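Local structure of Cwp19 (Clostridioides difficile, 5OQ3) at residues 192-197 with 215-220; 124-129 with 169-174; 72-77 with 158-163. The protein is a surface-layer-associated protein whose glycoside hydrolase domain, the TIM barrel held in this fragment, probably cleaves cell-wall glycan. One frame throughout, in Å; residues are numbered along the deposited sequence.

From the N terminus, the chain first reaches residues 72-77, at the end of the second barrel strand. Residues 124-129 follow the third strand. Interaction 3 then closes with residues 158-163, across 80 intervening residues, and interaction 2 with helix residues 169-174, across 39. These two contacts cross along the chain, and their centres lie about 5 Å apart. Interaction 1 comes after both. It joins residues 192-197, after the fourth strand, to residues 215-220, and closes a loop of 17 residues. Each involves a segment at or just after the C-terminal end of barrel strand two, three or four. A cation-pi contact between Arg-127 and Tyr-192 ties interaction 2 to interaction 1.

Interaction 1. Residues 192-197 with 215-220; sequences YFYPGV and DNWRRE
The carbonyl oxygen O of Val-197 lies 2.8 Å from NH1 of Arg-218. Val-197 O accepts a hydrogen bond from the hydroxyl of Tyr-272. The guanidinium has stronger fixing elsewhere: its NH2 forms a salt bridge with Asp-201. Asp-215 OD1 sits 3.8 Å from Arg-218 NH1, well out of the guanidinium plane, so it offers charge but no directed bond.

The aliphatic part of Arg-218 works separately. Its chain is extended from CG to NE and crosses the side chain of Tyr-194 at about a right angle. Arg-218 CD lies over one face of the Tyr-194 ring, 4.2 Å from the centroid and 20° off the ring normal, a CH-pi contact. Arg-218 CG is 3.7 Å from Tyr-194 OH. Near another ring carbon, Tyr-194 CE1 comes to 3.5 Å from Arg-218 O. The phenol is directed at the helix with CG anti to its own carbonyl carbon (chi1 -80°). Its OH is bonded to Asn-221, one residue beyond the segment on helix 214-236. Phe-199 meets the ring edge-to-face.

The contact fastens the loop after the fourth barrel strand to helix 214-236. One arginine thus serves two chemistries. Its CD methylene lies over an aromatic face, while its buried charge is probably balanced by Asp-201, with a weaker contribution from Asp-215.

Interaction 2. Residues 124-129 with 169-174; sequences NPYRIT and KYIVDS
Ile-171 pushes its CD1 methyl against Pro-125 and Tyr-126, where the loop after the third strand of the TIM barrel meets helix 165-181. This methyl carries the tight part of the contact. Ile-171 CD1 lies 3.7 Å from Pro-125 O. Ile-171 CD1 is also 3.8 Å from Tyr-126 CD1. The isoleucine places CG1 beside its backbone N (chi1 -64°) and extends to CD1 (chi2 161°), which carries the methyl out to the loop. Tyr-126 and Ile-171 cross at about a right angle. The tyrosine ring is also backed by its neighbour, with Pro-125 CB over the centre of one face. Leu-225 of helix 214-236 touches both Tyr-126 and Ile-171, so a second helix joins this apolar cluster.

The far side of helix 165-181 is different. Lys-169 is exposed there and Asp-173 partly so. Lys-169 NZ makes a salt bridge to Asp-173 OD2, one turn on, at 2.9 Å, and does not touch residues 124-129.

The loop itself is braced by an Asx motif. The backbone N of Arg-127 donates to Asn-124 OD1 at 3.1 Å, approaching from above the carbonyl plane.

Interaction 3. Residues 72-77 with 158-163; sequences QVRPKS and YYYDPG
Ser-77 OG and Tyr-160 OH are hydrogen-bonded at 2.7 Å, and either hydroxyl could be the donor. Ser-77 OG lies at the edge of the ring, in its plane, 3.4 Å from Tyr-160 CE2. Ser-77 holds OG anti to its backbone N (chi1 -176°), which extends the hydroxyl toward the phenol. Arg-74 approaches the same ring obliquely, with Arg-74 NH2 3.6 Å from Tyr-160 CE2. Its guanidinium plane is tilted 33° from the ring.

The next shell fixes these groups. Ser-77 CA covers the centre of one guanidinium face. Arg-74 NE donates to Asn-124 O, while NH2 is hydrogen-bonded to Pro-125 O and to the hydroxyl of Tyr-170. His-142 packs on both Ser-77 and Tyr-160. Beyond Tyr-160 the chain makes an Asx turn, with Gly-163 N 2.9 Å from Asp-161 OD1. Lys-76, beside the serine, is held by salt bridges to Glu-90 and Glu-133.

The contact joins the end of the second barrel strand, 68-74, to the antiparallel hairpin 151-154/157-160. That hairpin is inserted between the third strand, 118-123, and helix 165-181.

Interaction 1. Residues 192-197 with 215-220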
loop_
_atom_site.group_PDB
_atom_site.type_symbol
_atom_site.label_atom_id
_atom_site.label_comp_id
_atom_site.label_asym_id
_atom_site.label_seq_id
_atom_site.Cartn_x
_atom_site.Cartn_y
_atom_site.Cartn_z
ATOM N N TYR A 192 -0.857 3.014 -5.605
ATOM C CA TYR A 192 -0.672 4.230 -6.383
ATOM C C TYR A 192 0.655 4.189 -7.132
ATOM O O TYR A 192 1.729 4.056 -6.534
ATOM C CB TYR A 192 -0.790 5.496 -5.540
ATOM C CG TYR A 192 -2.107 5.635 -4.833
ATOM C CD1 TYR A 192 -3.247 6.034 -5.524
ATOM C CD2 TYR A 192 -2.229 5.354 -3.474
ATOM C CE1 TYR A 192 -4.460 6.159 -4.880
ATOM C CE2 TYR A 192 -3.454 5.479 -2.821
ATOM C CZ TYR A 192 -4.544 5.895 -3.528
ATOM O OH TYR A 192 -5.743 6.006 -2.881
ATOM N N PHE A 193 0.546 4.323 -8.452
ATOM C CA PHE A 193 1.683 4.325 -9.304
ATOM C C PHE A 193 1.600 5.569 -10.192
ATOM O O PHE A 193 1.578 6.669 -9.653
ATOM C CB PHE A 193 1.798 2.967 -10.042
ATOM C CG PHE A 193 2.026 1.841 -9.112
ATOM C CD1 PHE A 193 3.290 1.605 -8.635
ATOM C CD2 PHE A 193 0.949 1.126 -8.590
ATOM C CE1 PHE A 193 3.521 0.614 -7.746
ATOM C CE2 PHE A 193 1.180 0.135 -7.689
ATOM C CZ PHE A 193 2.463 -0.128 -7.262
ATOM N N TYR A 194 1.438 5.444 -11.500
ATOM C CA TYR A 194 1.180 6.625 -12.307
ATOM C C TYR A 194 -0.243 7.062 -11.997
ATOM O O TYR A 194 -1.107 6.214 -11.770
ATOM C CB TYR A 194 1.305 6.315 -13.808
ATOM C CG TYR A 194 2.701 6.277 -14.341
ATOM C CD1 TYR A 194 3.461 5.125 -14.269
ATOM C CD2 TYR A 194 3.255 7.398 -14.978
ATOM C CE1 TYR A 194 4.762 5.078 -14.795
ATOM C CE2 TYR A 194 4.540 7.364 -15.515
ATOM C CZ TYR A 194 5.294 6.215 -15.379
ATOM O OH TYR A 194 6.561 6.206 -15.889
ATOM N N PRO A 195 -0.501 8.398 -11.974
ATOM C CA PRO A 195 -1.830 8.844 -11.584
ATOM C C PRO A 195 -2.829 8.836 -12.688
ATOM O O PRO A 195 -3.972 9.123 -12.452
ATOM C CB PRO A 195 -1.586 10.285 -11.160
ATOM C CG PRO A 195 -0.390 10.722 -11.980
ATOM C CD PRO A 195 0.481 9.519 -12.020
ATOM N N GLY A 196 -2.447 8.576 -13.913
ATOM C CA GLY A 196 -3.480 8.474 -14.917
ATOM C C GLY A 196 -2.876 8.138 -16.202
ATOM O O GLY A 196 -1.636 8.048 -16.325
ATOM N N VAL A 197 -3.761 7.907 -17.150
ATOM C CA VAL A 197 -3.380 7.432 -18.453
ATOM C C VAL A 197 -2.329 8.371 -18.993
ATOM O O VAL A 197 -1.335 7.888 -19.503
ATOM C CB VAL A 197 -4.561 7.228 -19.435
ATOM C CG1 VAL A 197 -5.535 6.170 -18.906
ATOM C CG2 VAL A 197 -5.289 8.532 -19.746
ATOM N N ASP A 215 3.540 3.136 -23.348
ATOM C CA ASP A 215 2.813 2.572 -22.250
ATOM C C ASP A 215 3.520 1.350 -21.714
ATOM O O ASP A 215 3.546 1.137 -20.494
ATOM C CB ASP A 215 1.368 2.276 -22.593
ATOM C CG ASP A 215 0.547 3.530 -22.764
ATOM O OD1 ASP A 215 0.961 4.616 -22.363
ATOM O OD2 ASP A 215 -0.561 3.417 -23.244
ATOM N N ASN A 216 4.170 0.579 -22.573
ATOM C CA ASN A 216 4.983 -0.518 -22.115
ATOM C C ASN A 216 6.211 -0.012 -21.315
ATOM O O ASN A 216 6.568 -0.618 -20.314
ATOM C CB ASN A 216 5.475 -1.399 -23.295
ATOM C CG ASN A 216 4.363 -2.135 -24.030
ATOM O OD1 ASN A 216 3.237 -2.156 -23.607
ATOM N ND2 ASN A 216 4.732 -2.778 -25.132
ATOM N N TRP A 217 6.788 1.083 -21.774
ATOM C CA TRP A 217 7.892 1.700 -21.066
ATOM C C TRP A 217 7.459 2.179 -19.671
ATOM O O TRP A 217 8.167 1.971 -18.706
ATOM C CB TRP A 217 8.454 2.857 -21.918
ATOM C CG TRP A 217 9.488 3.698 -21.277
ATOM C CD1 TRP A 217 10.804 3.406 -21.075
ATOM C CD2 TRP A 217 9.263 4.995 -20.705
ATOM N NE1 TRP A 217 11.400 4.465 -20.441
ATOM C CE2 TRP A 217 10.475 5.452 -20.198
ATOM C CE3 TRP A 217 8.129 5.802 -20.569
ATOM C CZ2 TRP A 217 10.598 6.684 -19.537
ATOM C CZ3 TRP A 217 8.247 6.999 -19.967
ATOM C CH2 TRP A 217 9.462 7.448 -19.454
ATOM N N ARG A 218 6.286 2.792 -19.548
ATOM C CA ARG A 218 5.791 3.222 -18.244
ATOM C C ARG A 218 5.573 2.012 -17.321
ATOM O O ARG A 218 5.951 2.063 -16.138
ATOM C CB ARG A 218 4.459 3.986 -18.389
ATOM C CG ARG A 218 4.636 5.385 -18.984
ATOM C CD ARG A 218 3.333 6.072 -19.066
ATOM N NE ARG A 218 3.489 7.463 -19.499
ATOM C CZ ARG A 218 2.514 8.191 -20.003
ATOM N NH1 ARG A 218 1.319 7.670 -20.193
ATOM N NH2 ARG A 218 2.769 9.448 -20.338
ATOM N N ARG A 219 4.991 0.924 -17.833
ATOM C CA ARG A 219 4.873 -0.287 -17.027
ATOM C C ARG A 219 6.233 -0.800 -16.546
ATOM O O ARG A 219 6.382 -1.187 -15.370
ATOM C CB ARG A 219 4.039 -1.380 -17.743
ATOM C CG ARG A 219 2.530 -1.152 -17.732
ATOM C CD ARG A 219 1.786 -2.230 -18.539
ATOM N NE ARG A 219 1.845 -2.045 -19.980
ATOM C CZ ARG A 219 1.015 -1.284 -20.679
ATOM N NH1 ARG A 219 1.157 -1.210 -21.986
ATOM N NH2 ARG A 219 0.047 -0.618 -20.058
ATOM N N GLU A 220 7.208 -0.762 -17.446
ATOM C CA GLU A 220 8.534 -1.201 -17.079
ATOM C C GLU A 220 9.210 -0.286 -16.058
ATOM O O GLU A 220 9.980 -0.757 -15.241
ATOM C CB GLU A 220 9.402 -1.421 -18.296
ATOM C CG GLU A 220 10.747 -2.075 -17.962
ATOM C CD GLU A 220 10.730 -3.491 -17.383
ATOM O OE1 GLU A 220 11.768 -3.934 -16.844
ATOM O OE2 GLU A 220 9.743 -4.167 -17.431
#

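Interaction 2. Residues 124-129 with 169-174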
loop_
_atom_site.group_PDB
_atom_site.type_symbol
_atom_site.label_atom_id
_atom_site.label_comp_id
_atom_site.label_asym_id
_atom_site.label_seq_id
_atom_site.Cartn_x
_atom_site.Cartn_y
_atom_site.Cartn_z
ATOM N N ASN A 124 4.206 5.122 0.251
ATOM C CA ASN A 124 3.660 5.577 -1.029
ATOM C C ASN A 124 4.858 6.131 -1.832
ATOM O O ASN A 124 5.468 7.098 -1.405
ATOM C CB ASN A 124 2.558 6.601 -0.797
ATOM C CG ASN A 124 1.967 7.112 -2.091
ATOM O OD1 ASN A 124 2.700 7.426 -3.043
ATOM N ND2 ASN A 124 0.624 7.265 -2.112
ATOM N N PRO A 125 5.254 5.492 -2.950
ATOM C CA PRO A 125 6.508 5.917 -3.563
ATOM C C PRO A 125 6.478 7.322 -4.204
ATOM O O PRO A 125 7.424 8.086 -3.996
ATOM C CB PRO A 125 6.769 4.824 -4.631
ATOM C CG PRO A 125 5.468 4.138 -4.827
ATOM C CD PRO A 125 4.718 4.256 -3.553
ATOM N N TYR A 126 5.476 7.611 -5.050
ATOM C CA TYR A 126 5.554 8.772 -5.969
ATOM C C TYR A 126 4.746 10.015 -5.537
ATOM O O TYR A 126 4.970 11.060 -6.106
ATOM C CB TYR A 126 5.102 8.424 -7.389
ATOM C CG TYR A 126 5.712 7.158 -7.993
ATOM C CD1 TYR A 126 7.067 7.041 -8.247
ATOM C CD2 TYR A 126 4.900 6.104 -8.350
ATOM C CE1 TYR A 126 7.599 5.901 -8.822
ATOM C CE2 TYR A 126 5.403 4.968 -8.958
ATOM C CZ TYR A 126 6.763 4.876 -9.208
ATOM O OH TYR A 126 7.229 3.736 -9.797
ATOM N N ARG A 127 3.829 9.907 -4.560
ATOM C CA ARG A 127 3.041 11.068 -4.190
ATOM C C ARG A 127 3.936 12.132 -3.611
ATOM O O ARG A 127 4.822 11.846 -2.791
ATOM C CB ARG A 127 1.996 10.645 -3.150
ATOM C CG ARG A 127 1.281 11.792 -2.404
ATOM C CD ARG A 127 0.386 11.249 -1.299
ATOM N NE ARG A 127 -0.770 10.556 -1.847
ATOM C CZ ARG A 127 -1.472 9.619 -1.208
ATOM N NH1 ARG A 127 -1.184 9.275 0.042
ATOM N NH2 ARG A 127 -2.505 9.040 -1.817
ATOM N N ILE A 128 3.644 13.380 -3.967
ATOM C CA ILE A 128 4.259 14.555 -3.321
ATOM C C ILE A 128 3.187 15.424 -2.652
ATOM O O ILE A 128 3.290 15.665 -1.483
ATOM C CB ILE A 128 5.119 15.425 -4.277
ATOM C CG1 ILE A 128 6.195 14.598 -4.987
ATOM C CG2 ILE A 128 5.743 16.574 -3.487
ATOM C CD1 ILE A 128 6.821 15.307 -6.159
ATOM N N THR A 129 2.192 15.893 -3.398
ATOM C CA THR A 129 1.181 16.783 -2.828
ATOM C C THR A 129 -0.215 16.229 -2.915
ATOM O O THR A 129 -0.473 15.322 -3.698
ATOM C CB THR A 129 1.166 18.153 -3.537
ATOM O OG1 THR A 129 0.796 17.982 -4.903
ATOM C CG2 THR A 129 2.503 18.835 -3.440
ATOM N N LYS A 169 16.247 5.621 -7.759
ATOM C CA LYS A 169 17.311 5.505 -6.771
ATOM C C LYS A 169 16.931 6.173 -5.468
ATOM O O LYS A 169 17.235 5.644 -4.388
ATOM C CB LYS A 169 18.635 6.046 -7.329
ATOM C CG LYS A 169 19.728 6.072 -6.310
ATOM C CD LYS A 169 21.052 6.504 -6.890
ATOM C CE LYS A 169 21.972 7.125 -5.869
ATOM N NZ LYS A 169 22.280 6.210 -4.748
ATOM N N TYR A 170 16.330 7.366 -5.552
ATOM C CA TYR A 170 15.918 8.060 -4.333
ATOM C C TYR A 170 14.875 7.247 -3.541
ATOM O O TYR A 170 14.935 7.197 -2.322
ATOM C CB TYR A 170 15.371 9.452 -4.709
ATOM C CG TYR A 170 14.285 10.009 -3.804
ATOM C CD1 TYR A 170 14.562 10.423 -2.517
ATOM C CD2 TYR A 170 12.964 10.103 -4.236
ATOM C CE1 TYR A 170 13.576 10.924 -1.675
ATOM C CE2 TYR A 170 11.960 10.603 -3.422
ATOM C CZ TYR A 170 12.266 10.992 -2.138
ATOM O OH TYR A 170 11.262 11.439 -1.306
ATOM N N ILE A 171 13.914 6.667 -4.232
ATOM C CA ILE A 171 12.934 5.817 -3.547
ATOM C C ILE A 171 13.603 4.595 -2.917
ATOM O O ILE A 171 13.364 4.289 -1.734
ATOM C CB ILE A 171 11.765 5.483 -4.449
ATOM C CG1 ILE A 171 10.989 6.751 -4.818
ATOM C CG2 ILE A 171 10.843 4.448 -3.787
ATOM C CD1 ILE A 171 10.107 6.591 -6.032
ATOM N N VAL A 172 14.477 3.938 -3.678
ATOM C CA VAL A 172 15.234 2.816 -3.118
ATOM C C VAL A 172 15.996 3.230 -1.854
ATOM O O VAL A 172 15.977 2.536 -0.839
ATOM C CB VAL A 172 16.167 2.216 -4.152
ATOM C CG1 VAL A 172 17.141 1.221 -3.563
ATOM C CG2 VAL A 172 15.345 1.565 -5.273
ATOM N N ASP A 173 16.698 4.357 -1.955
ATOM C CA ASP A 173 17.488 4.814 -0.829
ATOM C C ASP A 173 16.624 5.186 0.366
ATOM O O ASP A 173 17.025 5.007 1.504
ATOM C CB ASP A 173 18.358 6.016 -1.276
ATOM C CG ASP A 173 19.478 5.627 -2.257
ATOM O OD1 ASP A 173 19.783 4.401 -2.411
ATOM O OD2 ASP A 173 20.044 6.549 -2.914
ATOM N N SER A 174 15.442 5.741 0.095
ATOM C CA SER A 174 14.513 6.110 1.166
ATOM C C SER A 174 14.038 4.860 1.934
ATOM O O SER A 174 13.990 4.871 3.169
ATOM C CB SER A 174 13.300 6.835 0.581
ATOM O OG SER A 174 13.570 8.132 0.056
#

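Interaction 3. Residues 72-77 with 158-163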
loop_
_atom_site.group_PDB
_atom_site.type_symbol
_atom_site.label_atom_id
_atom_site.label_comp_id
_atom_site.label_asym_id
_atom_site.label_seq_id
_atom_site.Cartn_x
_atom_site.Cartn_y
_atom_site.Cartn_z
ATOM N N GLN A 72 1.522 2.943 7.678
ATOM C CA GLN A 72 1.924 3.900 6.636
ATOM C C GLN A 72 2.928 4.893 7.182
ATOM O O GLN A 72 2.571 5.879 7.790
ATOM C CB GLN A 72 0.658 4.590 6.110
ATOM C CG GLN A 72 0.823 5.366 4.822
ATOM C CD GLN A 72 -0.483 5.900 4.320
ATOM O OE1 GLN A 72 -1.376 6.200 5.126
ATOM N NE2 GLN A 72 -0.601 6.072 2.996
ATOM N N VAL A 73 4.210 4.588 6.945
ATOM C CA VAL A 73 5.313 5.394 7.418
ATOM C C VAL A 73 5.691 6.536 6.466
ATOM O O VAL A 73 6.398 7.447 6.858
ATOM C CB VAL A 73 6.551 4.550 7.766
ATOM C CG1 VAL A 73 6.233 3.512 8.849
ATOM C CG2 VAL A 73 7.211 3.892 6.567
ATOM N N ARG A 74 5.249 6.418 5.206
ATOM C CA ARG A 74 5.440 7.462 4.159
ATOM C C ARG A 74 4.113 7.686 3.456
ATOM O O ARG A 74 3.895 7.178 2.356
ATOM C CB ARG A 74 6.492 7.022 3.153
ATOM C CG ARG A 74 6.770 7.991 2.007
ATOM C CD ARG A 74 7.655 7.327 0.981
ATOM N NE ARG A 74 7.827 8.105 -0.226
ATOM C CZ ARG A 74 8.814 8.959 -0.464
ATOM N NH1 ARG A 74 9.712 9.227 0.449
ATOM N NH2 ARG A 74 8.906 9.531 -1.682
ATOM N N PRO A 75 3.226 8.479 4.085
ATOM C CA PRO A 75 1.968 8.780 3.430
ATOM C C PRO A 75 2.051 9.815 2.335
ATOM O O PRO A 75 1.203 9.795 1.436
ATOM C CB PRO A 75 1.105 9.315 4.563
ATOM C CG PRO A 75 2.050 9.877 5.554
ATOM C CD PRO A 75 3.209 8.919 5.495
ATOM N N LYS A 76 3.070 10.680 2.364
ATOM C CA LYS A 76 3.090 11.865 1.487
ATOM C C LYS A 76 4.512 12.422 1.366
ATOM O O LYS A 76 4.816 13.516 1.859
ATOM C CB LYS A 76 2.109 12.899 2.019
ATOM C CG LYS A 76 1.899 14.089 1.120
ATOM C CD LYS A 76 1.033 15.103 1.844
ATOM C CE LYS A 76 1.187 16.454 1.203
ATOM N NZ LYS A 76 0.748 17.522 2.122
ATOM N N SER A 77 5.380 11.633 0.715
ATOM C CA SER A 77 6.826 11.971 0.544
ATOM C C SER A 77 7.457 12.498 1.849
ATOM O O SER A 77 8.235 13.451 1.842
ATOM C CB SER A 77 7.048 12.994 -0.584
ATOM O OG SER A 77 8.439 13.220 -0.778
ATOM N N TYR A 158 1.138 16.998 -7.597
ATOM C CA TYR A 158 2.504 16.758 -8.029
ATOM C C TYR A 158 2.991 15.393 -7.581
ATOM O O TYR A 158 2.629 14.912 -6.495
ATOM C CB TYR A 158 3.460 17.824 -7.497
ATOM C CG TYR A 158 3.222 19.220 -8.013
ATOM C CD1 TYR A 158 2.290 20.063 -7.426
ATOM C CD2 TYR A 158 3.973 19.713 -9.077
ATOM C CE1 TYR A 158 2.111 21.368 -7.884
ATOM C CE2 TYR A 158 3.794 21.010 -9.558
ATOM C CZ TYR A 158 2.870 21.829 -8.953
ATOM O OH TYR A 158 2.665 23.134 -9.405
ATOM N N TYR A 159 3.850 14.802 -8.426
ATOM C CA TYR A 159 4.356 13.423 -8.309
ATOM C C TYR A 159 5.806 13.379 -8.674
ATOM O O TYR A 159 6.251 14.123 -9.549
ATOM C CB TYR A 159 3.570 12.539 -9.294
ATOM C CG TYR A 159 2.098 12.497 -9.048
ATOM C CD1 TYR A 159 1.279 13.469 -9.573
ATOM C CD2 TYR A 159 1.500 11.468 -8.309
ATOM C CE1 TYR A 159 -0.079 13.457 -9.315
ATOM C CE2 TYR A 159 0.139 11.453 -8.042
ATOM C CZ TYR A 159 -0.648 12.419 -8.596
ATOM O OH TYR A 159 -2.005 12.354 -8.336
ATOM N N TYR A 160 6.528 12.425 -8.080
ATOM C CA TYR A 160 7.843 12.074 -8.613
ATOM C C TYR A 160 7.656 11.329 -9.941
ATOM O O TYR A 160 6.694 10.564 -10.082
ATOM C CB TYR A 160 8.650 11.229 -7.653
ATOM C CG TYR A 160 8.998 11.949 -6.379
ATOM C CD1 TYR A 160 9.890 13.043 -6.381
ATOM C CD2 TYR A 160 8.397 11.612 -5.194
ATOM C CE1 TYR A 160 10.161 13.731 -5.228
ATOM C CE2 TYR A 160 8.686 12.274 -4.016
ATOM C CZ TYR A 160 9.564 13.359 -4.042
ATOM O OH TYR A 160 9.854 14.021 -2.873
ATOM N N ASP A 161 8.557 11.543 -10.878
ATOM C CA ASP A 161 8.502 10.914 -12.207
ATOM C C ASP A 161 9.036 9.485 -12.149
ATOM O O ASP A 161 10.254 9.276 -11.981
ATOM C CB ASP A 161 9.346 11.769 -13.175
ATOM C CG ASP A 161 9.249 11.351 -14.630
ATOM O OD1 ASP A 161 8.797 10.206 -14.915
ATOM O OD2 ASP A 161 9.611 12.239 -15.444
ATOM N N PRO A 162 8.159 8.483 -12.320
ATOM C CA PRO A 162 8.633 7.090 -12.244
ATOM C C PRO A 162 9.666 6.727 -13.305
ATOM O O PRO A 162 10.353 5.676 -13.141
ATOM C CB PRO A 162 7.341 6.283 -12.392
ATOM C CG PRO A 162 6.221 7.226 -12.056
ATOM C CD PRO A 162 6.707 8.566 -12.519
ATOM N N GLY A 163 9.769 7.520 -14.371
ATOM C CA GLY A 163 10.693 7.232 -15.440
ATOM C C GLY A 163 12.104 7.719 -15.287
ATOM O O GLY A 163 12.921 7.398 -16.149
#